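PDB 3L3B: Es1 family protein from Ehrlichia chaffeensis, which is of unknown exact function but has the amidotransferase-like domain of the DJ-1/PfpI family and probably takes part in isoprenoid biosynthesis. Local coordinates for residues Ala44-Leu49 / Asp219-Val224; Gln67-Asp72 / Lys76-Glu81; Glu146-Lys151 / Lys169-Val174; Gly155-Ser160 / Gln229-Ser234; Val163-Leu168 / Gly184-Met189. All blocks are in the same frame, centred on the assembly; numbering follows the deposited sequence.

Contact 1 of 5, residues Ala44-Leu49 / Asp219-Val224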
# COMPACT_ATOMS: atom_id res chain seq x y z
N ALA B 44 -0.01 4.18 4.78
CA ALA B 44 1.25 4.68 4.23
C ALA B 44 1.07 5.06 2.78
O ALA B 44 1.52 6.10 2.39
CB ALA B 44 2.37 3.68 4.35
N VAL B 45 0.45 4.21 1.97
CA VAL B 45 0.27 4.53 0.57
C VAL B 45 -0.55 5.81 0.42
O VAL B 45 -0.20 6.66 -0.39
CB VAL B 45 -0.39 3.36 -0.23
CG1 VAL B 45 -0.86 3.82 -1.64
CG2 VAL B 45 0.61 2.21 -0.32
N LEU B 46 -1.61 5.96 1.23
CA LEU B 46 -2.52 7.11 1.09
C LEU B 46 -1.85 8.43 1.55
O LEU B 46 -2.11 9.51 0.98
CB LEU B 46 -3.86 6.83 1.78
CG LEU B 46 -4.71 5.67 1.26
CD1 LEU B 46 -5.90 5.42 2.18
CD2 LEU B 46 -5.14 5.88 -0.18
N VAL B 47 -1.01 8.33 2.58
CA VAL B 47 -0.16 9.44 3.02
C VAL B 47 0.77 9.87 1.85
O VAL B 47 0.87 11.05 1.55
CB VAL B 47 0.64 9.07 4.25
CG1 VAL B 47 1.89 9.99 4.40
CG2 VAL B 47 -0.24 9.14 5.49
N MET B 48 1.43 8.92 1.20
CA MET B 48 2.33 9.25 0.09
C MET B 48 1.58 9.80 -1.13
O MET B 48 2.08 10.71 -1.79
CB MET B 48 3.14 8.02 -0.35
CG MET B 48 4.05 7.49 0.71
SD MET B 48 5.11 6.16 0.10
CE MET B 48 3.92 4.85 -0.07
N LEU B 49 0.40 9.26 -1.43
CA LEU B 49 -0.46 9.76 -2.53
C LEU B 49 -0.84 11.22 -2.30
O LEU B 49 -0.62 12.07 -3.16
CB LEU B 49 -1.71 8.88 -2.68
CG LEU B 49 -2.82 9.28 -3.64
CD1 LEU B 49 -2.32 9.20 -5.04
CD2 LEU B 49 -4.04 8.42 -3.45
N ASP B 219 -13.61 0.44 9.15
CA ASP B 219 -14.33 1.30 8.23
C ASP B 219 -13.83 1.00 6.80
O ASP B 219 -12.91 0.20 6.60
CB ASP B 219 -14.05 2.75 8.60
CG ASP B 219 -15.20 3.67 8.29
OD1 ASP B 219 -15.94 3.37 7.32
OD2 ASP B 219 -15.35 4.69 9.00
N SER B 220 -14.44 1.63 5.82
CA SER B 220 -14.06 1.40 4.42
C SER B 220 -12.78 2.16 4.08
O SER B 220 -12.44 3.18 4.69
CB SER B 220 -15.20 1.86 3.48
OG SER B 220 -15.26 3.29 3.50
N LEU B 221 -12.08 1.67 3.07
CA LEU B 221 -10.84 2.31 2.62
C LEU B 221 -11.10 3.72 2.14
O LEU B 221 -10.32 4.63 2.38
CB LEU B 221 -10.25 1.43 1.50
CG LEU B 221 -8.92 1.85 0.88
CD1 LEU B 221 -7.77 2.09 1.85
CD2 LEU B 221 -8.56 0.72 -0.17
N TYR B 222 -12.23 3.93 1.45
CA TYR B 222 -12.50 5.28 0.93
C TYR B 222 -12.66 6.27 2.09
O TYR B 222 -12.14 7.36 2.04
CB TYR B 222 -13.69 5.29 -0.03
CG TYR B 222 -13.97 6.66 -0.62
CD1 TYR B 222 -13.11 7.25 -1.56
CD2 TYR B 222 -15.08 7.39 -0.20
CE1 TYR B 222 -13.37 8.53 -2.07
CE2 TYR B 222 -15.36 8.66 -0.71
CZ TYR B 222 -14.50 9.23 -1.65
OH TYR B 222 -14.81 10.50 -2.12
N ASN B 223 -13.34 5.88 3.17
CA ASN B 223 -13.51 6.77 4.33
C ASN B 223 -12.23 7.02 5.06
O ASN B 223 -11.93 8.14 5.38
CB ASN B 223 -14.59 6.25 5.27
CG ASN B 223 -15.96 6.39 4.66
OD1 ASN B 223 -16.17 7.31 3.88
ND2 ASN B 223 -16.89 5.47 4.96
N VAL B 224 -11.44 5.98 5.23
CA VAL B 224 -10.09 6.12 5.76
C VAL B 224 -9.31 7.18 4.96
O VAL B 224 -8.67 8.05 5.55
CB VAL B 224 -9.33 4.76 5.77
CG1 VAL B 224 -7.81 4.98 6.02
CG2 VAL B 224 -9.96 3.77 6.82

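Contact 2 of 5, residues Gln67-Asp72 / Lys76-Glu81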
# COMPACT_ATOMS: atom_id res chain seq x y z
N GLN B 67 11.95 -6.32 13.74
CA GLN B 67 10.59 -6.16 14.23
C GLN B 67 10.46 -6.92 15.55
O GLN B 67 11.09 -7.96 15.70
CB GLN B 67 9.56 -6.71 13.21
CG GLN B 67 9.42 -5.90 11.89
CD GLN B 67 8.59 -6.60 10.79
OE1 GLN B 67 8.57 -6.11 9.63
NE2 GLN B 67 7.89 -7.68 11.11
N LYS B 68 9.66 -6.41 16.50
CA LYS B 68 9.40 -7.17 17.76
C LYS B 68 8.77 -8.54 17.43
O LYS B 68 9.10 -9.54 18.04
CB LYS B 68 8.51 -6.37 18.76
N GLN B 69 7.86 -8.58 16.47
CA GLN B 69 7.25 -9.85 16.01
C GLN B 69 7.16 -9.88 14.48
O GLN B 69 7.18 -8.84 13.83
CB GLN B 69 5.78 -9.97 16.47
CG GLN B 69 5.54 -10.05 17.96
CD GLN B 69 4.05 -10.07 18.28
OE1 GLN B 69 3.26 -9.28 17.74
NE2 GLN B 69 3.66 -10.95 19.19
N VAL B 70 7.02 -11.08 13.92
CA VAL B 70 6.52 -11.23 12.57
C VAL B 70 5.17 -11.91 12.67
O VAL B 70 5.02 -12.88 13.39
CB VAL B 70 7.50 -12.08 11.68
CG1 VAL B 70 6.89 -12.42 10.32
CG2 VAL B 70 8.83 -11.30 11.56
N VAL B 71 4.17 -11.41 11.96
CA VAL B 71 2.86 -12.00 12.00
C VAL B 71 2.40 -12.47 10.59
O VAL B 71 2.51 -11.72 9.59
CB VAL B 71 1.86 -10.98 12.58
CG1 VAL B 71 0.43 -11.39 12.29
CG2 VAL B 71 2.09 -10.71 14.08
N ASP B 72 1.92 -13.71 10.55
CA ASP B 72 1.20 -14.24 9.42
C ASP B 72 -0.17 -13.54 9.38
O ASP B 72 -1.01 -13.77 10.23
CB ASP B 72 1.12 -15.78 9.58
CG ASP B 72 0.29 -16.45 8.52
OD1 ASP B 72 -0.61 -15.79 7.93
OD2 ASP B 72 0.54 -17.66 8.30
N LYS B 76 -3.42 -14.62 11.15
CA LYS B 76 -3.40 -13.66 12.24
C LYS B 76 -2.73 -14.22 13.51
O LYS B 76 -3.26 -14.07 14.60
CB LYS B 76 -4.81 -13.12 12.56
CG LYS B 76 -5.35 -12.20 11.46
CD LYS B 76 -6.80 -12.47 11.16
CE LYS B 76 -7.37 -11.44 10.17
NZ LYS B 76 -8.21 -12.15 9.14
N GLU B 77 -1.56 -14.82 13.36
CA GLU B 77 -0.81 -15.41 14.50
C GLU B 77 0.62 -14.96 14.35
O GLU B 77 1.09 -14.85 13.21
CB GLU B 77 -0.77 -16.90 14.39
CG GLU B 77 -1.83 -17.66 15.15
CD GLU B 77 -1.84 -19.14 14.74
OE1 GLU B 77 -0.76 -19.79 14.78
OE2 GLU B 77 -2.92 -19.65 14.36
N SER B 78 1.33 -14.73 15.47
CA SER B 78 2.76 -14.45 15.36
C SER B 78 3.46 -15.73 14.93
O SER B 78 2.94 -16.83 15.09
CB SER B 78 3.37 -13.85 16.66
OG SER B 78 3.39 -14.80 17.67
N VAL B 79 4.60 -15.59 14.28
CA VAL B 79 5.35 -16.76 13.86
C VAL B 79 6.79 -16.65 14.26
O VAL B 79 7.29 -15.56 14.55
CB VAL B 79 5.29 -17.00 12.36
CG1 VAL B 79 3.91 -17.35 11.95
CG2 VAL B 79 5.82 -15.79 11.58
N GLY B 80 7.44 -17.81 14.29
CA GLY B 80 8.86 -17.87 14.58
C GLY B 80 9.61 -17.68 13.28
O GLY B 80 10.00 -18.65 12.65
N GLU B 81 9.77 -16.41 12.91
CA GLU B 81 10.57 -15.92 11.78
C GLU B 81 10.98 -14.48 12.18
O GLU B 81 10.30 -13.87 13.02
CB GLU B 81 9.72 -15.96 10.47
CG GLU B 81 9.79 -14.74 9.63
CD GLU B 81 9.16 -14.86 8.23
OE1 GLU B 81 9.64 -14.10 7.36
OE2 GLU B 81 8.21 -15.66 7.99
O HOH W 1 7.27 -13.12 15.89

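Contact 3 of 5, residues Glu146-Lys151 / Lys169-Val174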
# COMPACT_ATOMS: atom_id res chain seq x y z
N GLU B 146 13.00 16.31 17.38
CA GLU B 146 13.71 17.29 16.57
C GLU B 146 12.76 18.05 15.68
O GLU B 146 12.88 19.27 15.53
CB GLU B 146 14.84 16.67 15.74
CG GLU B 146 16.12 16.47 16.51
CD GLU B 146 17.28 16.08 15.61
OE1 GLU B 146 17.90 16.98 15.03
OE2 GLU B 146 17.54 14.87 15.47
N PHE B 147 11.80 17.35 15.10
CA PHE B 147 10.75 18.01 14.30
C PHE B 147 9.94 18.93 15.22
O PHE B 147 9.70 20.09 14.89
CB PHE B 147 9.82 17.01 13.63
CG PHE B 147 10.32 16.54 12.27
CD1 PHE B 147 10.08 17.30 11.12
CD2 PHE B 147 11.06 15.40 12.17
CE1 PHE B 147 10.56 16.90 9.87
CE2 PHE B 147 11.55 15.00 10.93
CZ PHE B 147 11.28 15.76 9.78
N TYR B 148 9.55 18.43 16.38
CA TYR B 148 8.73 19.24 17.31
C TYR B 148 9.48 20.46 17.79
O TYR B 148 8.96 21.59 17.78
CB TYR B 148 8.25 18.43 18.50
CG TYR B 148 7.43 19.25 19.44
CD1 TYR B 148 6.13 19.60 19.12
CD2 TYR B 148 7.97 19.73 20.63
CE1 TYR B 148 5.39 20.39 19.98
CE2 TYR B 148 7.23 20.53 21.51
CZ TYR B 148 5.94 20.84 21.16
OH TYR B 148 5.20 21.66 21.98
N ASN B 149 10.74 20.27 18.19
CA ASN B 149 11.50 21.44 18.67
C ASN B 149 11.84 22.46 17.56
O ASN B 149 12.02 23.61 17.84
CB ASN B 149 12.75 21.00 19.43
CG ASN B 149 12.41 20.34 20.76
OD1 ASN B 149 13.04 19.36 21.14
ND2 ASN B 149 11.38 20.86 21.45
N ALA B 150 11.92 22.02 16.30
CA ALA B 150 12.06 22.92 15.16
C ALA B 150 10.72 23.50 14.65
O ALA B 150 10.72 24.14 13.61
CB ALA B 150 12.80 22.21 14.00
N LYS B 151 9.60 23.29 15.35
CA LYS B 151 8.30 23.92 14.99
C LYS B 151 7.77 23.49 13.62
O LYS B 151 7.16 24.28 12.89
CB LYS B 151 8.35 25.48 15.14
N LYS B 169 5.16 14.09 26.11
CA LYS B 169 4.42 14.41 27.33
C LYS B 169 5.19 15.18 28.39
O LYS B 169 4.58 15.88 29.19
CB LYS B 169 3.86 13.13 27.97
CG LYS B 169 4.87 12.37 28.79
CD LYS B 169 4.41 10.93 29.01
CE LYS B 169 3.85 10.70 30.42
NZ LYS B 169 3.93 9.20 30.70
N ASP B 170 6.51 15.03 28.42
CA ASP B 170 7.32 15.77 29.39
C ASP B 170 7.53 17.22 29.01
O ASP B 170 7.86 18.00 29.86
CB ASP B 170 8.68 15.11 29.58
CG ASP B 170 8.55 13.68 30.11
OD1 ASP B 170 7.72 13.43 31.04
OD2 ASP B 170 9.29 12.82 29.58
N ILE B 171 7.34 17.57 27.75
CA ILE B 171 7.54 18.94 27.31
C ILE B 171 6.28 19.59 26.72
O ILE B 171 6.27 20.79 26.51
CB ILE B 171 8.73 19.03 26.29
CG1 ILE B 171 8.42 18.27 25.01
CG2 ILE B 171 10.07 18.57 26.97
CD1 ILE B 171 9.45 18.47 23.87
N ALA B 172 5.22 18.80 26.46
CA ALA B 172 3.99 19.35 25.92
C ALA B 172 2.77 18.47 26.23
O ALA B 172 2.89 17.23 26.33
CB ALA B 172 4.16 19.50 24.39
N LYS B 173 1.59 19.07 26.27
CA LYS B 173 0.34 18.33 26.43
C LYS B 173 -0.41 18.52 25.10
O LYS B 173 -0.97 19.58 24.89
CB LYS B 173 -0.46 18.93 27.59
CG LYS B 173 -1.93 18.49 27.71
CD LYS B 173 -2.62 18.85 29.01
CE LYS B 173 -2.15 18.03 30.18
NZ LYS B 173 -3.20 18.11 31.28
N VAL B 174 -0.32 17.57 24.16
CA VAL B 174 -0.82 17.84 22.82
C VAL B 174 -2.18 17.21 22.59
O VAL B 174 -2.56 16.26 23.26
CB VAL B 174 0.16 17.46 21.68
CG1 VAL B 174 1.60 17.92 21.94
CG2 VAL B 174 0.08 15.97 21.39
O HOH W 2 6.20 22.78 24.98

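Contact 4 of 5, residues Gly155-Ser160 / Gln229-Ser234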
# COMPACT_ATOMS: atom_id res chain seq x y z
N GLY B 155 2.35 14.93 11.51
CA GLY B 155 1.09 14.23 11.28
C GLY B 155 1.17 12.78 11.71
O GLY B 155 2.20 12.16 11.54
N ALA B 156 0.08 12.23 12.26
CA ALA B 156 0.09 10.90 12.86
C ALA B 156 -1.26 10.25 12.60
O ALA B 156 -2.31 10.87 12.74
CB ALA B 156 0.44 10.96 14.43
N VAL B 157 -1.24 9.01 12.15
CA VAL B 157 -2.44 8.30 11.73
C VAL B 157 -2.63 7.06 12.61
O VAL B 157 -1.66 6.36 13.02
CB VAL B 157 -2.30 7.87 10.25
CG1 VAL B 157 -3.64 7.20 9.71
CG2 VAL B 157 -1.82 9.06 9.39
N CYS B 158 -3.88 6.82 12.93
CA CYS B 158 -4.32 5.63 13.63
C CYS B 158 -3.82 5.55 15.09
O CYS B 158 -4.23 6.36 15.89
CB CYS B 158 -3.94 4.41 12.81
SG CYS B 158 -4.96 3.07 13.31
N ILE B 159 -2.95 4.61 15.44
CA ILE B 159 -2.41 4.59 16.81
C ILE B 159 -1.24 5.56 17.01
O ILE B 159 -0.88 5.92 18.14
CB ILE B 159 -1.96 3.17 17.20
CG1 ILE B 159 -1.84 3.01 18.72
CG2 ILE B 159 -0.63 2.80 16.45
CD1 ILE B 159 -3.14 3.29 19.56
N SER B 160 -0.65 6.00 15.92
CA SER B 160 0.54 6.86 16.01
C SER B 160 0.33 8.13 16.87
O SER B 160 1.28 8.55 17.54
CB SER B 160 1.06 7.25 14.62
OG SER B 160 1.56 6.04 13.98
N GLN B 229 -6.61 12.52 3.73
CA GLN B 229 -6.61 13.65 2.82
C GLN B 229 -6.79 14.98 3.60
O GLN B 229 -6.11 15.96 3.34
CB GLN B 229 -7.72 13.47 1.78
CG GLN B 229 -7.92 14.65 0.84
CD GLN B 229 -9.03 14.39 -0.15
OE1 GLN B 229 -10.19 14.62 0.14
NE2 GLN B 229 -8.66 13.90 -1.31
N ASP B 230 -7.68 14.99 4.59
CA ASP B 230 -7.89 16.19 5.38
C ASP B 230 -6.68 16.55 6.26
O ASP B 230 -6.37 17.72 6.45
CB ASP B 230 -9.10 16.02 6.28
CG ASP B 230 -9.54 17.35 6.88
OD1 ASP B 230 -9.43 17.53 8.12
OD2 ASP B 230 -9.94 18.23 6.09
N MET B 231 -6.02 15.52 6.79
CA MET B 231 -4.87 15.74 7.62
C MET B 231 -3.73 16.39 6.84
O MET B 231 -3.20 17.41 7.26
CB MET B 231 -4.42 14.41 8.22
CG MET B 231 -3.39 14.64 9.26
SD MET B 231 -2.67 13.17 9.90
CE MET B 231 -1.56 12.74 8.58
N ILE B 232 -3.38 15.84 5.69
CA ILE B 232 -2.26 16.31 4.88
C ILE B 232 -2.57 17.70 4.34
O ILE B 232 -1.71 18.59 4.42
CB ILE B 232 -1.95 15.36 3.69
CG1 ILE B 232 -1.53 13.94 4.15
CG2 ILE B 232 -0.93 16.02 2.76
CD1 ILE B 232 -0.33 13.80 5.11
N SER B 233 -3.80 17.91 3.82
CA SER B 233 -4.27 19.26 3.49
C SER B 233 -4.00 20.25 4.61
O SER B 233 -3.42 21.30 4.39
CB SER B 233 -5.78 19.29 3.17
OG SER B 233 -6.08 18.47 2.06
N SER B 234 -4.43 19.91 5.82
CA SER B 234 -4.32 20.82 6.96
C SER B 234 -2.86 21.12 7.26
O SER B 234 -2.52 22.24 7.62
CB SER B 234 -4.97 20.22 8.20
OG SER B 234 -6.35 19.99 7.95

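Contact 5 of 5, residues Val163-Leu168 / Gly184-Met189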
# COMPACT_ATOMS: atom_id res chain seq x y z
N VAL B 163 1.34 7.42 20.43
CA VAL B 163 2.77 7.36 20.59
C VAL B 163 3.42 8.76 20.59
O VAL B 163 4.35 9.00 21.38
CB VAL B 163 3.45 6.52 19.54
CG1 VAL B 163 4.99 6.40 19.86
CG2 VAL B 163 2.77 5.12 19.48
N VAL B 164 2.89 9.65 19.74
CA VAL B 164 3.37 11.03 19.69
C VAL B 164 3.07 11.74 21.00
O VAL B 164 3.93 12.44 21.52
CB VAL B 164 2.78 11.82 18.49
CG1 VAL B 164 3.17 13.34 18.59
CG2 VAL B 164 3.23 11.21 17.16
N VAL B 165 1.85 11.57 21.52
CA VAL B 165 1.48 12.18 22.80
C VAL B 165 2.48 11.76 23.87
O VAL B 165 3.04 12.60 24.57
CB VAL B 165 -0.00 11.89 23.19
CG1 VAL B 165 -0.30 12.20 24.61
CG2 VAL B 165 -0.95 12.64 22.21
N ALA B 166 2.75 10.45 23.93
CA ALA B 166 3.62 9.88 24.96
C ALA B 166 5.05 10.42 24.86
O ALA B 166 5.65 10.86 25.83
CB ALA B 166 3.60 8.32 24.85
N LEU B 167 5.61 10.42 23.66
CA LEU B 167 6.95 10.86 23.51
C LEU B 167 7.11 12.38 23.76
O LEU B 167 8.21 12.81 24.09
CB LEU B 167 7.53 10.43 22.15
CG LEU B 167 7.16 11.16 20.86
CD1 LEU B 167 8.06 12.39 20.62
CD2 LEU B 167 7.24 10.23 19.59
N LEU B 168 6.04 13.17 23.58
CA LEU B 168 6.08 14.63 23.88
C LEU B 168 5.65 15.04 25.32
O LEU B 168 5.79 16.20 25.72
CB LEU B 168 5.27 15.38 22.85
CG LEU B 168 5.81 15.38 21.43
CD1 LEU B 168 4.80 16.01 20.45
CD2 LEU B 168 7.23 16.04 21.34
N GLY B 184 -9.58 6.15 27.82
CA GLY B 184 -8.82 7.31 28.35
C GLY B 184 -7.32 7.17 28.13
O GLY B 184 -6.52 7.64 28.95
N LEU B 185 -6.94 6.53 27.02
CA LEU B 185 -5.53 6.32 26.68
C LEU B 185 -4.75 7.65 26.52
O LEU B 185 -3.66 7.79 27.07
CB LEU B 185 -5.40 5.49 25.42
CG LEU B 185 -3.99 5.15 24.92
CD1 LEU B 185 -3.17 4.49 26.02
CD2 LEU B 185 -4.06 4.28 23.65
N ILE B 186 -5.31 8.59 25.77
CA ILE B 186 -4.57 9.81 25.44
C ILE B 186 -4.39 10.61 26.75
O ILE B 186 -3.30 11.07 27.04
CB ILE B 186 -5.28 10.65 24.32
CG1 ILE B 186 -5.32 9.90 22.97
CG2 ILE B 186 -4.65 12.06 24.17
CD1 ILE B 186 -3.98 9.40 22.41
N ASP B 187 -5.45 10.71 27.54
CA ASP B 187 -5.37 11.38 28.84
C ASP B 187 -4.25 10.75 29.69
O ASP B 187 -3.39 11.46 30.22
CB ASP B 187 -6.74 11.39 29.55
CG ASP B 187 -6.66 11.93 30.96
OD1 ASP B 187 -6.54 11.11 31.90
OD2 ASP B 187 -6.71 13.18 31.14
N LYS B 188 -4.26 9.43 29.81
CA LYS B 188 -3.22 8.70 30.55
C LYS B 188 -1.80 8.92 29.99
O LYS B 188 -0.83 8.90 30.72
CB LYS B 188 -3.52 7.19 30.57
N MET B 189 -1.70 9.12 28.68
CA MET B 189 -0.39 9.29 28.05
C MET B 189 0.10 10.75 28.15
O MET B 189 1.20 11.05 27.73
CB MET B 189 -0.45 8.88 26.57
CG MET B 189 -0.59 7.37 26.21
SD MET B 189 0.65 6.30 26.95
CE MET B 189 -0.06 6.04 28.58

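Contact 1 of 5, residues Ala44-Leu49 / Asp219-Val224
Leu46 and Leu221 meet methyl to methyl: CD1 of Leu46 lies 3.8 Å from CD1 of Leu221, and the two side chains run at a slant to one another. The same CD1 of Leu46 approaches CG1 of Val224 at 4.3 Å, so one branch of a single leucine serves both partners while its other branch stays out of the contact. Leu46 starts out straight at the opposite segment. Leu221 starts across that direction; its CG is anti to the backbone N (chi1 -178°), and the CD1 branch then reaches over to Leu46. Val224, one turn further along the helix, presents its CG1 methyl. Branched aliphatic residues suit this buried place, since they offer rounded methyls that pack at many angles and bring no polar atom needing a partner.

The turn before Leu221 is organised by polar groups. Ser220 is the N-cap, its OG accepting from Asn223 N at 3.2 Å, while OD1 of Asp219 takes the amide of Ser220 at 2.7 Å from Ser220 N. A small hydroxyl residue fits this position because it can satisfy an amide of the first helical turn.

Leu46 belongs to helix 41-53 and also rests on Tyr225 and Ile228 of helix 221-238, extending the packing along that helix. The second subunit packs here too: its Met48 lies on Leu221, and its Asp52 OD2 is hydrogen-bonded to Tyr222 N. The contact therefore joins helices 41-53 and 221-238 at the dimer interface.

Contact 2 of 5, residues Gln67-Asp72 / Lys76-Glu81
Gln69 lays its flat carboxamide beside Ser78, with NE2 3.9 Å from the serine CB, at the exposed side of a small two-stranded ribbon. A second flat group, the carboxylate of Glu81, lies beside Val70, its CD 3.9 Å from CG1 of that valine, and its oxygen OE1 forms a salt bridge with Arg83. Val70, Asp72, Glu77 and Val79 share one face of the ribbon; Val71 and Ser78 occupy the other. The amide of Gln67 turns back on its own segment, its NE2 donating nearly in the amide plane to Gln69 O at 3.0 Å.

Among the peptide groups, Val79 N donates to Val70 O at 2.9 Å, and Asp72 N to Glu77 O at 3.0 Å. One water accepts from Val70 N and donates to Val79 O, bridging the strands. Beta-branched valines suit extended strands, and CG1 of Val70 meets CG2 of Val79 at 3.8 Å. Val70 is covered further by Arg91 of the second subunit.

Lys76, at positive phi (57°), and Glu77 both face Asp72, and the amides of both make weak hydrogen bonds to Asp72 O. Asp72 OD1 accepts from Lys74 N and Lys75 N, bracing the connecting loop. The whole is an antiparallel beta hairpin closed by a G1 beta bulge.

Contact 3 of 5, residues Glu146-Lys151 / Lys169-Val174
Tyr148 and Ile171 reach across from opposing segments and overlap side by side, and the methyl CD1 of Ile171 sits 3.8 Å from CD2 of the tyrosine ring and equally close to CE2. Further out along the same ring, CB of Ala172 comes to 3.4 Å from Tyr148 OH and 3.9 Å from CZ. This is the tight part. The tyrosine is thrown straight across the gap, CG anti to the backbone N (chi1 180°), and its length lets one side chain span a distance that the backbones leave wide. Ala172 suits the place opposite the hydroxyl because its short side chain allows so close an approach.

The looser side faces solvent. Ile171 is itself exposed, and its CD1 is also met by Asn149, whose ND2 lies 3.9 Å away. A polar amide is at home on such an exposed surface, its ND2 beside the methyl. A water near Ile171 O sits suspiciously close, so that bond is doubtful, and its link to Tyr148 OH is weak. The firmer partner of that hydroxyl is Asn207 OD1.

The helix carrying Tyr148 stops just beyond it in a Schellman motif, with Lys151 at positive phi as the C-prime residue. Tyr148 thus projects from the last turn of helix 138-149, touching Ile154 of strand 154-157 and Leu168 of helix 160-168. Ile171 and Ala172 belong to the loop running from helix 160-168 to strand 175-176, so the tyrosine fastens that loop to the end of the neighbouring helix.

Contact 4 of 5, residues Gly155-Ser160 / Gln229-Ser234
Met231 carries this contact, burying far more surface than any partner; Gly155 and Val157 follow. Its CE methyl lies 4.1 Å from CA of Gly155 and 3.8 Å from CG2 of Val157, while SD rests 3.7 Å from Ala156 O. The thioether end thus lies against the strand, SD by the Ala156 backbone and CE between Gly155 and Val157. CG stands anti to the backbone N (chi1 -170°), which sends the chain out toward the strand, and a bend at the last torsion (77°) turns CE across the strand, beside CG2 of Val157. Methionine suits this task: it is long, flexible and apolar. Gly155 suits it equally, having no side chain between its CA and that methyl. Val157 adds one gamma methyl to the same buried patch.

Behind Met231 the helix uses small polar residues: Ser233 OG donates to Gln229 O at 2.8 Å, and the carbonyl also accepts Ser233 N from the opposite face of its plane.

The segments 155-157 and 229-234 run antiparallel (172°), their axes 9.4 Å apart; they belong to strand 154-157 and helix 221-238, in the usual packing of a helix on a central sheet. The strand ends in a type II' turn that places Cys158 at positive phi just before helix 160-168. This strand-turn-helix arrangement, with Glu43 touching Cys158, is consistent with the nucleophile elbow of the DJ-1/PfpI fold.

Contact 5 of 5, residues Val163-Leu168 / Gly184-Met189
Met189 meets Val165 and Ala166 from the last turn of its short helix, where its own N donates to Leu185 O at 2.9 Å and, weakly, to Ile186 O. That pairing holds its backbone while the carbonyl faces the other helix: Met189 O lies 3.6 Å from CG1 of Val165 and finds no hydrogen-bond partner in the model although it is buried.

Around it the packing is apolar. CB of Met189 touches CG1 of Val165 at 3.9 Å; beyond CB the chain folds at chi2 (-54°) and chi3, yet SD still passes 4.1 Å from CB of Ala166. The small Ala166 suits the closest backbone approach, and the branched Val165 sends its other methyl, CG2, to within 4.2 Å of Ile186 CG2. Segments 163-168 and 185-189 run nearly parallel (16°). Gly184, at positive phi, is the N-cap of the second helix, and the Asp181 carboxylate accepts from Leu185 N and Ile186 N, holding its first turn.

Attraction here comes from dispersion and the burial of methyls, with no directional bond between the helices. The unpartnered carbonyl probably costs some stability, a cost the surrounding apolar packing presumably outweighs.

Contacts 1 and 4 share helix 221-238, their centres about 10 Å apart; they touch where CG2 of Val47 meets CG2 of Val157 at 4.2 Å, and their segments interleave along the chain. Contacts 3 and 5, centres about 12 Å apart and segments likewise alternating, form a second cluster, where Leu168 and Val165 pack on Tyr148 and Val174. Strand 154-157 links the clusters, Ala156 packing on Val164 of helix 160-168, so helices on the two faces of the sheet are tied through one strand. Contact 2, the hairpin, closes before contacts 3, 4 and 5 open and stands about 24 Å or more, centre to centre, from the others; like contact 1 it touches the second subunit, so both contribute to the dimer.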